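Local coordinates for GTP cyclohydrolase 1 type 2 homolog (Thermus thermophilus, PDB 2YYB), which is of unknown function but belongs to the GTP cyclohydrolase I type 2/NIF3 family and probably binds divalent metal ions, at residues M1-L14 with A220-P232. Numbering follows the deposited sequence.
Sequences MDRDELVRYLDAYL and ALAAHLEARFGLP
Tyr9 and Phe229 meet as a T-shaped pair, planes at 89°, the edge of Phe229 pointing into one face of the Tyr9 ring; Tyr13 CB lies over the other. Met1 lies over a face of Phe229, its SD and CE each 3.9 Å from the ring centroid; with CG anti to the backbone N, its extended, flexible thioether chain reaches across for this Met-aromatic contact. Arg228 CG backs the opposite face of Phe229. At the edge of Tyr9, in its plane, is His224 NE2, hydrogen-bonded to Tyr9 OH at 2.7 Å: tyrosine packs by its ring and bonds by its hydroxyl. Histidine offers a flat face besides its nitrogen, forming an offset stack with Tyr13, centroids 4.1 Å apart and planes at 22°. Tyr9 CE1 lies over the rim of the Arg228 guanidinium face, the planes 13° apart.

Beneath the aromatic cluster, leucines pack branched apolar tips between helices 3-13 and 216-229: Leu10 CD2 lies 3.7 Å from both Leu221 CD2 and Leu225 CD2. Past the helix end, Leu231 meets Leu6 tip to tip. Leu6 and Leu10 touch Phe60, Leu221 and Leu225 Ile62, so both helices pack on one sheet. Tyr9 is a knob among His224, Leu225, Arg228 and Phe229; its bond and the Tyr13 stack together should limit imidazole rotation.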
loop_
_atom_site.group_PDB
_atom_site.type_symbol
_atom_site.label_atom_id
_atom_site.label_comp_id
_atom_site.label_asym_id
_atom_site.label_seq_id
_atom_site.Cartn_x
_atom_site.Cartn_y
_atom_site.Cartn_z
ATOM N N MET A 1 -40.217 -19.527 8.663
ATOM C CA MET A 1 -39.105 -19.977 7.784
ATOM C C MET A 1 -37.800 -20.083 8.562
ATOM O O MET A 1 -37.575 -19.343 9.517
ATOM C CB MET A 1 -38.937 -19.011 6.607
ATOM C CG MET A 1 -37.704 -19.292 5.760
ATOM S SD MET A 1 -37.792 -18.661 4.074
ATOM C CE MET A 1 -36.423 -19.568 3.308
ATOM N N ASP A 2 -36.960 -21.035 8.173
ATOM C CA ASP A 2 -35.679 -21.220 8.827
ATOM C C ASP A 2 -34.778 -20.047 8.422
ATOM O O ASP A 2 -34.589 -19.795 7.232
ATOM C CB ASP A 2 -35.062 -22.548 8.385
ATOM C CG ASP A 2 -33.678 -22.749 8.935
ATOM O OD1 ASP A 2 -33.308 -22.007 9.869
ATOM O OD2 ASP A 2 -32.958 -23.642 8.446
ATOM N N ARG A 3 -34.239 -19.333 9.409
ATOM C CA ARG A 3 -33.393 -18.178 9.144
ATOM C C ARG A 3 -32.164 -18.497 8.318
ATOM O O ARG A 3 -31.752 -17.708 7.479
ATOM C CB ARG A 3 -32.953 -17.518 10.461
ATOM C CG ARG A 3 -31.705 -16.630 10.355
ATOM C CD ARG A 3 -30.547 -17.299 11.068
ATOM N NE ARG A 3 -30.719 -17.178 12.507
ATOM C CZ ARG A 3 -30.207 -18.005 13.417
ATOM N NH1 ARG A 3 -29.473 -19.046 13.059
ATOM N NH2 ARG A 3 -30.439 -17.786 14.706
ATOM N N ASP A 4 -31.573 -19.651 8.559
ATOM C CA ASP A 4 -30.378 -20.026 7.833
ATOM C C ASP A 4 -30.633 -20.258 6.339
ATOM O O ASP A 4 -29.739 -20.049 5.520
ATOM C CB ASP A 4 -29.747 -21.242 8.516
ATOM C CG ASP A 4 -29.255 -20.917 9.924
ATOM O OD1 ASP A 4 -29.293 -21.800 10.807
ATOM O OD2 ASP A 4 -28.823 -19.764 10.147
ATOM N N GLU A 5 -31.844 -20.676 5.976
ATOM C CA GLU A 5 -32.155 -20.878 4.564
ATOM C C GLU A 5 -32.424 -19.523 3.930
ATOM O O GLU A 5 -32.045 -19.272 2.785
ATOM C CB GLU A 5 -33.387 -21.755 4.387
ATOM C CG GLU A 5 -33.275 -23.100 5.030
ATOM C CD GLU A 5 -34.545 -23.903 4.865
ATOM O OE1 GLU A 5 -35.629 -23.273 4.735
ATOM O OE2 GLU A 5 -34.459 -25.157 4.880
ATOM N N LEU A 6 -33.099 -18.659 4.683
ATOM C CA LEU A 6 -33.395 -17.318 4.212
ATOM C C LEU A 6 -32.059 -16.609 3.937
ATOM O O LEU A 6 -31.896 -15.968 2.903
ATOM C CB LEU A 6 -34.190 -16.533 5.261
ATOM C CG LEU A 6 -35.336 -15.626 4.776
ATOM C CD1 LEU A 6 -35.471 -14.406 5.708
ATOM C CD2 LEU A 6 -35.081 -15.179 3.343
ATOM N N VAL A 7 -31.097 -16.733 4.846
ATOM C CA VAL A 7 -29.816 -16.083 4.632
ATOM C C VAL A 7 -29.096 -16.680 3.409
ATOM O O VAL A 7 -28.519 -15.944 2.602
ATOM C CB VAL A 7 -28.913 -16.179 5.887
ATOM C CG1 VAL A 7 -27.542 -15.624 5.583
ATOM C CG2 VAL A 7 -29.532 -15.393 7.035
ATOM N N ARG A 8 -29.150 -18.001 3.265
ATOM C CA ARG A 8 -28.520 -18.677 2.137
ATOM C C ARG A 8 -29.147 -18.207 0.828
ATOM O O ARG A 8 -28.440 -17.847 -0.120
ATOM C CB ARG A 8 -28.697 -20.187 2.264
ATOM C CG ARG A 8 -27.420 -21.000 2.189
ATOM C CD ARG A 8 -27.405 -22.026 3.304
ATOM N NE ARG A 8 -28.721 -22.637 3.485
ATOM C CZ ARG A 8 -29.111 -23.260 4.595
ATOM N NH1 ARG A 8 -28.279 -23.360 5.629
ATOM N NH2 ARG A 8 -30.340 -23.769 4.684
ATOM N N TYR A 9 -30.477 -18.204 0.780
ATOM C CA TYR A 9 -31.173 -17.764 -0.416
ATOM C C TYR A 9 -30.761 -16.343 -0.775
ATOM O O TYR A 9 -30.313 -16.090 -1.896
ATOM C CB TYR A 9 -32.680 -17.799 -0.219
ATOM C CG TYR A 9 -33.444 -17.251 -1.409
ATOM C CD1 TYR A 9 -33.533 -17.979 -2.611
ATOM C CD2 TYR A 9 -34.101 -16.018 -1.335
ATOM C CE1 TYR A 9 -34.269 -17.489 -3.710
ATOM C CE2 TYR A 9 -34.831 -15.525 -2.424
ATOM C CZ TYR A 9 -34.912 -16.267 -3.604
ATOM O OH TYR A 9 -35.647 -15.786 -4.662
ATOM N N LEU A 10 -30.905 -15.418 0.175
ATOM C CA LEU A 10 -30.551 -14.021 -0.067
ATOM C C LEU A 10 -29.126 -13.826 -0.564
ATOM O O LEU A 10 -28.898 -13.080 -1.514
ATOM C CB LEU A 10 -30.791 -13.192 1.188
ATOM C CG LEU A 10 -32.287 -13.056 1.476
ATOM C CD1 LEU A 10 -32.513 -12.248 2.750
ATOM C CD2 LEU A 10 -32.951 -12.382 0.286
ATOM N N ASP A 11 -28.167 -14.494 0.059
ATOM C CA ASP A 11 -26.790 -14.359 -0.386
ATOM C C ASP A 11 -26.711 -14.827 -1.842
ATOM O O ASP A 11 -25.958 -14.280 -2.656
ATOM C CB ASP A 11 -25.865 -15.204 0.486
ATOM C CG ASP A 11 -25.793 -14.705 1.925
ATOM O OD1 ASP A 11 -25.321 -15.467 2.784
ATOM O OD2 ASP A 11 -26.195 -13.551 2.199
ATOM N N ALA A 12 -27.512 -15.833 -2.168
ATOM C CA ALA A 12 -27.526 -16.384 -3.516
ATOM C C ALA A 12 -28.185 -15.431 -4.500
ATOM O O ALA A 12 -27.583 -15.045 -5.507
ATOM C CB ALA A 12 -28.260 -17.709 -3.521
ATOM N N TYR A 13 -29.423 -15.059 -4.188
ATOM C CA TYR A 13 -30.227 -14.177 -5.016
ATOM C C TYR A 13 -29.564 -12.854 -5.313
ATOM O O TYR A 13 -29.673 -12.345 -6.423
ATOM C CB TYR A 13 -31.577 -13.926 -4.341
ATOM C CG TYR A 13 -32.536 -13.080 -5.145
ATOM C CD1 TYR A 13 -33.059 -13.531 -6.360
ATOM C CD2 TYR A 13 -32.934 -11.833 -4.683
ATOM C CE1 TYR A 13 -33.962 -12.754 -7.091
ATOM C CE2 TYR A 13 -33.831 -11.047 -5.397
ATOM C CZ TYR A 13 -34.345 -11.506 -6.600
ATOM O OH TYR A 13 -35.247 -10.714 -7.290
ATOM N N LEU A 14 -28.891 -12.286 -4.317
ATOM C CA LEU A 14 -28.218 -11.004 -4.477
ATOM C C LEU A 14 -26.782 -11.252 -4.908
ATOM O O LEU A 14 -26.070 -10.325 -5.280
ATOM C CB LEU A 14 -28.251 -10.239 -3.151
ATOM C CG LEU A 14 -29.654 -10.044 -2.562
ATOM C CD1 LEU A 14 -29.554 -9.535 -1.137
ATOM C CD2 LEU A 14 -30.444 -9.071 -3.420
ATOM N N ALA A 220 -38.673 -3.747 -2.646
ATOM C CA ALA A 220 -38.785 -4.798 -3.647
ATOM C C ALA A 220 -38.351 -6.122 -3.013
ATOM O O ALA A 220 -39.120 -7.082 -2.999
ATOM C CB ALA A 220 -37.930 -4.467 -4.886
ATOM N N LEU A 221 -37.140 -6.161 -2.461
ATOM C CA LEU A 221 -36.623 -7.376 -1.824
ATOM C C LEU A 221 -37.647 -8.038 -0.894
ATOM O O LEU A 221 -37.901 -9.229 -1.006
ATOM C CB LEU A 221 -35.360 -7.065 -1.016
ATOM C CG LEU A 221 -34.124 -7.964 -1.146
ATOM C CD1 LEU A 221 -33.240 -7.761 0.087
ATOM C CD2 LEU A 221 -34.517 -9.422 -1.277
ATOM N N ALA A 222 -38.229 -7.276 0.027
ATOM C CA ALA A 222 -39.204 -7.844 0.955
ATOM C C ALA A 222 -40.407 -8.421 0.220
ATOM O O ALA A 222 -40.881 -9.492 0.575
ATOM C CB ALA A 222 -39.659 -6.796 1.965
ATOM N N ALA A 223 -40.888 -7.710 -0.802
ATOM C CA ALA A 223 -42.039 -8.144 -1.602
ATOM C C ALA A 223 -41.726 -9.426 -2.362
ATOM O O ALA A 223 -42.605 -10.269 -2.594
ATOM C CB ALA A 223 -42.428 -7.059 -2.579
ATOM N N HIS A 224 -40.468 -9.553 -2.763
ATOM C CA HIS A 224 -40.004 -10.729 -3.477
ATOM C C HIS A 224 -40.091 -11.920 -2.542
ATOM O O HIS A 224 -40.640 -12.957 -2.901
ATOM C CB HIS A 224 -38.567 -10.517 -3.925
ATOM C CG HIS A 224 -37.942 -11.714 -4.566
ATOM N ND1 HIS A 224 -38.493 -12.352 -5.653
ATOM C CD2 HIS A 224 -36.769 -12.343 -4.318
ATOM C CE1 HIS A 224 -37.686 -13.320 -6.051
ATOM N NE2 HIS A 224 -36.632 -13.336 -5.258
ATOM N N LEU A 225 -39.574 -11.766 -1.327
ATOM C CA LEU A 225 -39.598 -12.862 -0.374
ATOM C C LEU A 225 -41.018 -13.262 0.007
ATOM O O LEU A 225 -41.248 -14.401 0.369
ATOM C CB LEU A 225 -38.792 -12.519 0.884
ATOM C CG LEU A 225 -37.297 -12.212 0.740
ATOM C CD1 LEU A 225 -36.761 -11.695 2.071
ATOM C CD2 LEU A 225 -36.530 -13.443 0.299
ATOM N N GLU A 226 -41.974 -12.346 -0.073
ATOM C CA GLU A 226 -43.352 -12.697 0.275
ATOM C C GLU A 226 -44.019 -13.453 -0.861
ATOM O O GLU A 226 -44.974 -14.207 -0.653
ATOM C CB GLU A 226 -44.188 -11.459 0.565
ATOM C CG GLU A 226 -45.644 -11.788 0.856
ATOM C CD GLU A 226 -46.440 -10.574 1.307
ATOM O OE1 GLU A 226 -47.420 -10.749 2.067
ATOM O OE2 GLU A 226 -46.092 -9.437 0.899
ATOM N N ALA A 227 -43.512 -13.231 -2.069
ATOM C CA ALA A 227 -44.052 -13.868 -3.248
ATOM C C ALA A 227 -43.546 -15.282 -3.322
ATOM O O ALA A 227 -44.255 -16.177 -3.755
ATOM C CB ALA A 227 -43.632 -13.101 -4.501
ATOM N N ARG A 228 -42.318 -15.489 -2.876
ATOM C CA ARG A 228 -41.720 -16.805 -2.961
ATOM C C ARG A 228 -41.748 -17.639 -1.680
ATOM O O ARG A 228 -41.517 -18.850 -1.730
ATOM C CB ARG A 228 -40.286 -16.656 -3.451
ATOM C CG ARG A 228 -39.556 -17.941 -3.645
ATOM C CD ARG A 228 -38.081 -17.667 -3.754
ATOM N NE ARG A 228 -37.289 -18.890 -3.680
ATOM C CZ ARG A 228 -36.973 -19.650 -4.724
ATOM N NH1 ARG A 228 -37.378 -19.313 -5.948
ATOM N NH2 ARG A 228 -36.253 -20.750 -4.537
ATOM N N PHE A 229 -42.037 -17.016 -0.543
ATOM C CA PHE A 229 -42.056 -17.746 0.719
ATOM C C PHE A 229 -43.244 -17.390 1.583
ATOM O O PHE A 229 -43.385 -17.900 2.691
ATOM C CB PHE A 229 -40.786 -17.466 1.514
ATOM C CG PHE A 229 -39.533 -17.916 0.834
ATOM C CD1 PHE A 229 -39.305 -19.260 0.596
ATOM C CD2 PHE A 229 -38.568 -16.990 0.449
ATOM C CE1 PHE A 229 -38.138 -19.685 -0.016
ATOM C CE2 PHE A 229 -37.398 -17.404 -0.164
ATOM C CZ PHE A 229 -37.178 -18.755 -0.399
ATOM N N GLY A 230 -44.088 -16.497 1.096
ATOM C CA GLY A 230 -45.252 -16.130 1.874
ATOM C C GLY A 230 -44.953 -15.410 3.171
ATOM O O GLY A 230 -45.833 -15.293 4.025
ATOM N N LEU A 231 -43.722 -14.935 3.346
ATOM C CA LEU A 231 -43.383 -14.189 4.562
ATOM C C LEU A 231 -44.040 -12.808 4.475
ATOM O O LEU A 231 -43.950 -12.123 3.466
ATOM C CB LEU A 231 -41.857 -14.007 4.714
ATOM C CG LEU A 231 -40.955 -15.222 4.993
ATOM C CD1 LEU A 231 -39.492 -14.816 4.880
ATOM C CD2 LEU A 231 -41.246 -15.806 6.383
ATOM N N PRO A 232 -44.770 -12.416 5.512
ATOM C CA PRO A 232 -45.389 -11.095 5.461
ATOM C C PRO A 232 -44.288 -10.074 5.783
ATOM O O PRO A 232 -43.261 -10.427 6.380
ATOM C CB PRO A 232 -46.437 -11.171 6.560
ATOM C CG PRO A 232 -45.808 -12.116 7.554
ATOM C CD PRO A 232 -45.267 -13.191 6.658
#